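Local coordinates for Thiol:disulfide interchange protein, thioredoxin family protein (Chlorobaculum tepidum, PDB 3OR5) that probably acts as a thioredoxin-like thiol:disulfide oxidoreductase, consistent with a role in cytochrome c-type biogenesis, at residues C49-K61 and K83-V95. Sequence-based numbering, arbitrary orientation.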
ATOM      1  N   CYS A  49      -4.984 -10.349   5.972  1.00 15.47           N
ATOM      2  CA  CYS A  49      -4.449  -9.956   4.623  1.00 13.45           C
ATOM      3  C   CYS A  49      -4.992 -10.781   3.500  1.00 14.11           C
ATOM      4  O   CYS A  49      -5.317 -10.258   2.412  1.00 16.70           O
ATOM      5  CB  CYS A  49      -2.911 -10.032   4.622  1.00 13.00           C
ATOM      6  SG  CYS A  49      -2.085  -9.006   5.866  1.00 15.34           S
ATOM      7  N   ARG A  50      -5.171 -12.107   3.692  1.00 13.10           N
ATOM      8  CA  ARG A  50      -5.658 -12.958   2.657  1.00 13.27           C
ATOM      9  C   ARG A  50      -7.093 -12.634   2.339  1.00 14.09           C
ATOM     10  O   ARG A  50      -7.553 -12.847   1.195  1.00 17.97           O
ATOM     11  CB  ARG A  50      -5.535 -14.446   3.088  1.00 14.96           C
ATOM     12  CG  ARG A  50      -4.081 -14.830   3.255  1.00 14.23           C
ATOM     13  CD  ARG A  50      -3.973 -16.312   3.637  1.00 16.85           C
ATOM     14  NE  ARG A  50      -4.353 -17.216   2.550  1.00 18.79           N
ATOM     15  CZ  ARG A  50      -3.509 -17.642   1.616  1.00 20.95           C
ATOM     16  NH1 ARG A  50      -2.236 -17.238   1.590  1.00 14.23           N
ATOM     17  NH2 ARG A  50      -3.941 -18.539   0.723  1.00 24.26           N
ATOM     18  N   SER A  51      -7.790 -12.068   3.351  1.00 15.39           N
ATOM     19  CA  SER A  51      -9.176 -11.679   3.153  1.00 16.81           C
ATOM     20  C   SER A  51      -9.264 -10.389   2.331  1.00 18.28           C
ATOM     21  O   SER A  51     -10.110 -10.231   1.395  1.00 21.01           O
ATOM     22  CB  SER A  51      -9.820 -11.442   4.523  1.00 19.26           C
ATOM     23  OG  SER A  51     -11.209 -11.260   4.265  1.00 26.33           O
ATOM     24  N   GLU A  52      -8.348  -9.494   2.599  1.00 14.21           N
ATOM     25  CA  GLU A  52      -8.478  -8.178   1.992  1.00 15.20           C
ATOM     26  C   GLU A  52      -7.779  -8.014   0.663  1.00 15.16           C
ATOM     27  O   GLU A  52      -8.231  -7.143  -0.179  1.00 14.59           O
ATOM     28  CB  GLU A  52      -8.188  -7.041   2.910  1.00 19.46           C
ATOM     29  CG  GLU A  52      -6.843  -6.905   3.336  1.00 23.82           C
ATOM     30  CD  GLU A  52      -6.643  -5.594   4.168  1.00 32.16           C
ATOM     31  OE1 GLU A  52      -7.586  -5.125   4.877  1.00 34.23           O
ATOM     32  OE2 GLU A  52      -5.541  -5.030   4.070  1.00 21.23           O
ATOM     33  N   ILE A  53      -6.671  -8.746   0.463  1.00 13.43           N
ATOM     34  CA  ILE A  53      -5.930  -8.499  -0.807  1.00 14.08           C
ATOM     35  C   ILE A  53      -6.775  -8.757  -2.068  1.00 14.32           C
ATOM     36  O   ILE A  53      -6.642  -7.979  -3.017  1.00 13.67           O
ATOM     37  CB  ILE A  53      -4.603  -9.228  -0.800  1.00 15.53           C
ATOM     38  CG1 ILE A  53      -3.650  -8.413   0.119  1.00 15.69           C
ATOM     39  CG2 ILE A  53      -4.016  -9.342  -2.280  1.00 17.50           C
ATOM     40  CD1 ILE A  53      -2.376  -9.141   0.475  1.00 20.97           C
ATOM     41  N   PRO A  54      -7.629  -9.756  -2.131  1.00 14.28           N
ATOM     42  CA  PRO A  54      -8.478  -9.882  -3.343  1.00 14.50           C
ATOM     43  C   PRO A  54      -9.406  -8.691  -3.570  1.00 15.35           C
ATOM     44  O   PRO A  54      -9.688  -8.326  -4.750  1.00 14.65           O
ATOM     45  CB  PRO A  54      -9.263 -11.173  -3.123  1.00 16.26           C
ATOM     46  CG  PRO A  54      -8.312 -11.981  -2.240  1.00 16.45           C
ATOM     47  CD  PRO A  54      -7.630 -11.003  -1.305  1.00 14.79           C
ATOM     48  N   ASP A  55      -9.875  -8.030  -2.513  1.00 13.89           N
ATOM     49  CA  ASP A  55     -10.720  -6.828  -2.673  1.00 13.82           C
ATOM     50  C   ASP A  55      -9.821  -5.696  -3.171  1.00 12.90           C
ATOM     51  O   ASP A  55     -10.277  -4.905  -3.950  1.00 14.05           O
ATOM     52  CB  ASP A  55     -11.351  -6.433  -1.331  1.00 15.86           C
ATOM     53  CG  ASP A  55     -12.452  -7.480  -0.902  1.00 19.33           C
ATOM     54  OD1 ASP A  55     -12.990  -8.173  -1.767  1.00 21.96           O
ATOM     55  OD2 ASP A  55     -12.810  -7.562   0.287  1.00 22.21           O
HETATM   56  N   MSE A  56      -8.600  -5.611  -2.664  1.00 12.39           N
HETATM   57  CA  MSE A  56      -7.645  -4.592  -3.106  1.00 11.18           C
HETATM   58  C   MSE A  56      -7.427  -4.762  -4.617  1.00 11.72           C
HETATM   59  O   MSE A  56      -7.364  -3.759  -5.332  1.00 13.14           O
HETATM   60  CB  MSE A  56      -6.302  -4.666  -2.379  1.00 13.61           C
HETATM   61  CG  MSE A  56      -6.528  -4.178  -0.968  1.00 12.01           C
HETATM   62 SE   MSE A  56      -4.857  -4.477   0.078  1.00 28.76          SE
HETATM   63  CE  MSE A  56      -3.650  -3.709  -1.058  1.00 23.85           C
ATOM     64  N   VAL A  57      -7.275  -6.022  -5.018  1.00  9.52           N
ATOM     65  CA  VAL A  57      -6.982  -6.277  -6.490  1.00 10.88           C
ATOM     66  C   VAL A  57      -8.215  -5.787  -7.286  1.00 11.67           C
ATOM     67  O   VAL A  57      -8.050  -5.148  -8.350  1.00 11.98           O
ATOM     68  CB  VAL A  57      -6.727  -7.777  -6.706  1.00 12.59           C
ATOM     69  CG1 VAL A  57      -6.709  -8.113  -8.223  1.00 14.70           C
ATOM     70  CG2 VAL A  57      -5.355  -8.115  -6.132  1.00 13.40           C
ATOM     71  N   GLN A  58      -9.433  -6.065  -6.822  1.00 12.85           N
ATOM     72  CA  GLN A  58     -10.571  -5.551  -7.569  1.00 12.87           C
ATOM     73  C   GLN A  58     -10.628  -4.019  -7.620  1.00 12.92           C
ATOM     74  O   GLN A  58     -10.980  -3.405  -8.663  1.00 13.86           O
ATOM     75  CB  GLN A  58     -11.900  -6.076  -7.007  1.00 14.00           C
ATOM     76  CG  GLN A  58     -13.012  -5.930  -8.049  1.00 22.08           C
ATOM     77  CD  GLN A  58     -12.793  -6.768  -9.314  1.00 28.77           C
ATOM     78  OE1 GLN A  58     -12.596  -7.985  -9.236  1.00 31.39           O
ATOM     79  NE2 GLN A  58     -12.771  -6.107 -10.487  1.00 33.15           N
ATOM     80  N   VAL A  59     -10.364  -3.378  -6.478  1.00 10.72           N
ATOM     81  CA  VAL A  59     -10.335  -1.918  -6.454  1.00 10.21           C
ATOM     82  C   VAL A  59      -9.223  -1.354  -7.401  1.00 11.27           C
ATOM     83  O   VAL A  59      -9.404  -0.317  -8.109  1.00 12.05           O
ATOM     84  CB  VAL A  59     -10.145  -1.404  -4.982  1.00 10.20           C
ATOM     85  CG1 VAL A  59      -9.934   0.124  -4.949  1.00 11.60           C
ATOM     86  CG2 VAL A  59     -11.424  -1.805  -4.175  1.00 12.78           C
ATOM     87  N   GLN A  60      -8.074  -1.996  -7.421  1.00 11.34           N
ATOM     88  CA  GLN A  60      -6.996  -1.607  -8.354  1.00 10.99           C
ATOM     89  C   GLN A  60      -7.555  -1.619  -9.797  1.00 12.40           C
ATOM     90  O   GLN A  60      -7.208  -0.718 -10.574  1.00 12.21           O
ATOM     91  CB  GLN A  60      -5.801  -2.571  -8.210  1.00 11.74           C
ATOM     92  CG  GLN A  60      -4.679  -2.210  -9.152  1.00 12.18           C
ATOM     93  CD  GLN A  60      -3.852  -1.063  -8.652  1.00 13.80           C
ATOM     94  OE1 GLN A  60      -3.909  -0.654  -7.495  1.00 12.40           O
ATOM     95  NE2 GLN A  60      -2.992  -0.586  -9.519  1.00 12.32           N
ATOM     96  N   LYS A  61      -8.312  -2.660 -10.128  1.00 11.77           N
ATOM     97  CA  LYS A  61      -8.803  -2.752 -11.544  1.00 10.95           C
ATOM     98  C   LYS A  61      -9.741  -1.600 -11.858  1.00 12.88           C
ATOM     99  O   LYS A  61      -9.643  -1.039 -12.972  1.00 15.37           O
ATOM    100  CB  LYS A  61      -9.537  -4.061 -11.700  1.00 10.87           C
ATOM    101  CG  LYS A  61      -8.566  -5.298 -11.653  1.00 11.99           C
ATOM    102  CD  LYS A  61      -9.299  -6.619 -11.814  1.00 16.45           C
ATOM    103  CE  LYS A  61      -8.176  -7.608 -11.856  1.00 18.15           C
ATOM    104  NZ  LYS A  61      -8.673  -9.032 -11.720  1.00 23.67           N
ATOM    105  N   LYS A  83       5.913 -14.324  -4.218  1.00 12.47           N
ATOM    106  CA  LYS A  83       5.785 -14.413  -5.689  1.00 13.19           C
ATOM    107  C   LYS A  83       4.649 -15.382  -6.083  1.00 12.39           C
ATOM    108  O   LYS A  83       3.817 -15.100  -6.967  1.00 13.06           O
ATOM    109  CB  LYS A  83       7.105 -14.949  -6.286  1.00 11.05           C
ATOM    110  CG  LYS A  83       7.123 -15.141  -7.825  1.00 17.18           C
ATOM    111  CD  LYS A  83       7.715 -13.910  -8.476  1.00 24.71           C
ATOM    112  CE  LYS A  83       7.903 -14.100 -10.047  1.00 26.00           C
ATOM    113  NZ  LYS A  83       6.536 -14.388 -10.622  1.00 27.20           N
ATOM    114  N   ASN A  84       4.529 -16.522  -5.398  1.00 12.06           N
ATOM    115  CA  ASN A  84       3.406 -17.418  -5.709  1.00 12.99           C
ATOM    116  C   ASN A  84       2.032 -16.879  -5.342  1.00 11.38           C
ATOM    117  O   ASN A  84       1.110 -17.076  -6.054  1.00 12.06           O
ATOM    118  CB  ASN A  84       3.607 -18.792  -5.063  1.00 11.79           C
ATOM    119  CG  ASN A  84       2.929 -19.858  -5.868  1.00 15.69           C
ATOM    120  OD1 ASN A  84       3.150 -19.945  -7.109  1.00 17.49           O
ATOM    121  ND2 ASN A  84       2.053 -20.604  -5.251  1.00 17.55           N
ATOM    122  N   TYR A  85       1.902 -16.138  -4.236  1.00 10.96           N
ATOM    123  CA  TYR A  85       0.655 -15.524  -3.888  1.00 11.14           C
ATOM    124  C   TYR A  85       0.226 -14.479  -4.967  1.00 11.61           C
ATOM    125  O   TYR A  85      -0.931 -14.398  -5.345  1.00 11.26           O
ATOM    126  CB  TYR A  85       0.809 -14.866  -2.505  1.00 11.78           C
ATOM    127  CG  TYR A  85      -0.514 -14.399  -1.972  1.00 10.87           C
ATOM    128  CD1 TYR A  85      -1.513 -15.281  -1.652  1.00 13.48           C
ATOM    129  CD2 TYR A  85      -0.719 -13.010  -1.767  1.00 14.67           C
ATOM    130  CE1 TYR A  85      -2.740 -14.819  -1.165  1.00 16.06           C
ATOM    131  CE2 TYR A  85      -1.944 -12.562  -1.260  1.00 15.63           C
ATOM    132  CZ  TYR A  85      -2.914 -13.452  -0.965  1.00 17.89           C
ATOM    133  OH  TYR A  85      -4.107 -12.956  -0.478  1.00 23.55           O
HETATM  134  N   MSE A  86       1.213 -13.744  -5.434  1.00 11.57           N
HETATM  135  CA  MSE A  86       0.949 -12.766  -6.518  1.00 11.18           C
HETATM  136  C   MSE A  86       0.396 -13.476  -7.717  1.00 12.61           C
HETATM  137  O   MSE A  86      -0.510 -12.909  -8.361  1.00 11.64           O
HETATM  138  CB  MSE A  86       2.226 -11.970  -6.849  1.00 12.52           C
HETATM  139  CG  MSE A  86       2.568 -10.999  -5.762  1.00 12.49           C
HETATM  140 SE   MSE A  86       4.333 -10.260  -6.222  1.00 27.75          SE
HETATM  141  CE  MSE A  86       3.838  -9.192  -7.683  1.00 21.85           C
ATOM    142  N   LYS A  87       0.933 -14.642  -8.059  1.00 12.11           N
ATOM    143  CA  LYS A  87       0.443 -15.386  -9.222  1.00 13.38           C
ATOM    144  C   LYS A  87      -0.968 -15.903  -8.958  1.00 15.76           C
ATOM    145  O   LYS A  87      -1.900 -15.720  -9.757  1.00 15.66           O
ATOM    146  CB  LYS A  87       1.465 -16.502  -9.554  1.00 13.21           C
ATOM    147  CG  LYS A  87       1.043 -17.371 -10.661  1.00 19.97           C
ATOM    148  CD  LYS A  87       2.205 -18.330 -10.914  1.00 23.90           C
ATOM    149  CE  LYS A  87       1.706 -19.780 -11.013  1.00 35.75           C
ATOM    150  NZ  LYS A  87       1.135 -20.248  -9.667  1.00 43.45           N
ATOM    151  N   THR A  88      -1.170 -16.556  -7.816  1.00 14.41           N
ATOM    152  CA  THR A  88      -2.496 -17.153  -7.500  1.00 17.08           C
ATOM    153  C   THR A  88      -3.640 -16.167  -7.346  1.00 16.62           C
ATOM    154  O   THR A  88      -4.758 -16.394  -7.820  1.00 20.07           O
ATOM    155  CB  THR A  88      -2.444 -18.123  -6.279  1.00 18.26           C
ATOM    156  OG1 THR A  88      -2.248 -17.400  -5.054  1.00 24.12           O
ATOM    157  CG2 THR A  88      -1.375 -19.041  -6.462  1.00 17.00           C
ATOM    158  N   GLN A  89      -3.351 -14.984  -6.810  1.00 15.24           N
ATOM    159  CA  GLN A  89      -4.359 -13.966  -6.580  1.00 15.75           C
ATOM    160  C   GLN A  89      -4.410 -12.914  -7.671  1.00 15.68           C
ATOM    161  O   GLN A  89      -5.291 -12.045  -7.654  1.00 16.62           O
ATOM    162  CB  GLN A  89      -4.217 -13.287  -5.219  1.00 16.49           C
ATOM    163  CG  GLN A  89      -4.020 -14.276  -4.100  1.00 22.68           C
ATOM    164  CD  GLN A  89      -5.195 -15.181  -3.863  1.00 30.09           C
ATOM    165  OE1 GLN A  89      -6.305 -14.723  -3.652  1.00 33.24           O
ATOM    166  NE2 GLN A  89      -4.943 -16.491  -3.863  1.00 32.94           N
ATOM    167  N   GLY A  90      -3.493 -13.029  -8.603  1.00 13.22           N
ATOM    168  CA  GLY A  90      -3.404 -12.047  -9.690  1.00 13.73           C
ATOM    169  C   GLY A  90      -3.170 -10.614  -9.240  1.00 13.69           C
ATOM    170  O   GLY A  90      -3.926  -9.683  -9.607  1.00 14.28           O
ATOM    171  N   ILE A  91      -2.177 -10.460  -8.383  1.00 12.53           N
ATOM    172  CA  ILE A  91      -1.890  -9.142  -7.854  1.00 12.09           C
ATOM    173  C   ILE A  91      -1.218  -8.344  -8.971  1.00 15.56           C
ATOM    174  O   ILE A  91      -0.168  -8.730  -9.538  1.00 20.20           O
ATOM    175  CB  ILE A  91      -0.994  -9.253  -6.624  1.00 13.01           C
ATOM    176  CG1 ILE A  91      -1.823  -9.916  -5.508  1.00 13.76           C
ATOM    177  CG2 ILE A  91      -0.491  -7.798  -6.238  1.00 14.22           C
ATOM    178  CD1 ILE A  91      -0.918 -10.127  -4.263  1.00 14.28           C
ATOM    179  N   ILE A  92      -1.869  -7.239  -9.307  1.00 13.18           N
ATOM    180  CA  ILE A  92      -1.519  -6.424 -10.445  1.00 12.72           C
ATOM    181  C   ILE A  92      -0.987  -5.054 -10.071  1.00 16.13           C
ATOM    182  O   ILE A  92      -0.913  -4.158 -10.910  1.00 17.22           O
ATOM    183  CB  ILE A  92      -2.787  -6.224 -11.246  1.00 13.54           C
ATOM    184  CG1 ILE A  92      -3.965  -5.720 -10.301  1.00 15.83           C
ATOM    185  CG2 ILE A  92      -2.916  -7.579 -12.017  1.00 17.15           C
ATOM    186  CD1 ILE A  92      -5.263  -5.202 -10.978  1.00 22.44           C
ATOM    187  N   TYR A  93      -0.682  -4.854  -8.796  1.00 12.38           N
ATOM    188  CA  TYR A  93      -0.029  -3.592  -8.352  1.00 12.05           C
ATOM    189  C   TYR A  93       1.383  -3.905  -7.848  1.00 12.06           C
ATOM    190  O   TYR A  93       1.682  -5.091  -7.570  1.00 12.16           O
ATOM    191  CB  TYR A  93      -0.867  -2.916  -7.311  1.00 11.00           C
ATOM    192  CG  TYR A  93      -1.289  -3.788  -6.171  1.00  9.81           C
ATOM    193  CD1 TYR A  93      -0.399  -3.979  -5.085  1.00  9.21           C
ATOM    194  CD2 TYR A  93      -2.530  -4.309  -6.104  1.00 10.46           C
ATOM    195  CE1 TYR A  93      -0.815  -4.793  -3.931  1.00 10.64           C
ATOM    196  CE2 TYR A  93      -2.963  -5.095  -5.025  1.00 10.88           C
ATOM    197  CZ  TYR A  93      -2.092  -5.300  -3.906  1.00 11.52           C
ATOM    198  OH  TYR A  93      -2.483  -6.078  -2.770  1.00 15.10           O
ATOM    199  N   PRO A  94       2.259  -2.936  -7.698  1.00 10.08           N
ATOM    200  CA  PRO A  94       3.643  -3.233  -7.318  1.00 11.31           C
ATOM    201  C   PRO A  94       3.716  -3.827  -5.926  1.00 11.19           C
ATOM    202  O   PRO A  94       3.078  -3.314  -4.992  1.00 11.96           O
ATOM    203  CB  PRO A  94       4.349  -1.880  -7.313  1.00 13.01           C
ATOM    204  CG  PRO A  94       3.466  -1.066  -8.222  1.00 12.81           C
ATOM    205  CD  PRO A  94       2.066  -1.514  -7.995  1.00 10.61           C
ATOM    206  N   VAL A  95       4.527  -4.853  -5.800  1.00 11.65           N
ATOM    207  CA  VAL A  95       4.819  -5.404  -4.465  1.00 11.11           C
ATOM    208  C   VAL A  95       6.272  -5.647  -4.264  1.00 11.12           C
ATOM    209  O   VAL A  95       6.931  -6.245  -5.136  1.00 12.46           O
ATOM    210  CB  VAL A  95       4.128  -6.790  -4.418  1.00  9.93           C
ATOM    211  CG1 VAL A  95       4.528  -7.577  -3.060  1.00 11.96           C
ATOM    212  CG2 VAL A  95       2.553  -6.755  -4.478  1.00 12.13           C
TER
HETATM  213  O   HOH W   1      -6.115 -14.563  -0.448  1.00 23.98           O
HETATM  214  O   HOH W   2      -2.628  -2.212 -12.108  1.00 16.42           O
HETATM  215  O   HOH W   3      -5.915 -10.044 -11.417  1.00 20.79           O
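A chi1 of -171° swings the Tyr85 ring away from its own backbone N and against Arg50 and Ile53. Its CE1 lies over one face of the Arg50 guanidinium, 3.7 Å from Arg50 NH1, which bonds to Thr44 O, while Ile53 CD1 meets the ring edge. A water held by Tyr85 OH at 2.6 Å donates to Arg50 O and, weakly, to Gln89 OE1. A phenylalanine in place of Tyr85 would probably leave this water without its hydroxyl partner and break the bridge to Arg50 O. Gly90, with positive phi, ends helix 79-89 in a Schellman motif; its O takes a second water, bound to Lys61 NZ. Val57 turns CG1 to Gly90 O and CG2 to Ile91 CA and Tyr93 CE2. Ile91 CD1 packs on Ile53 CG2 (3.8 Å), and Ile92 CD1 presses tightly on Lys61 CG (3.4 Å). Tyr93 points its hydroxyl at Met56 CE and Ile53 CG2, the Met56 and Tyr93 side chains crossing at about a right angle. Gln60, its amide tied to Phe70 N and Thr69 OG1, rests against Tyr93 CB. Without direct hydrogen bonds, apolar packing and water bridges join the helix carrying Cys49 of a CxxC sequence, probably the redox-active pair, to helix 79-89 and its following loop.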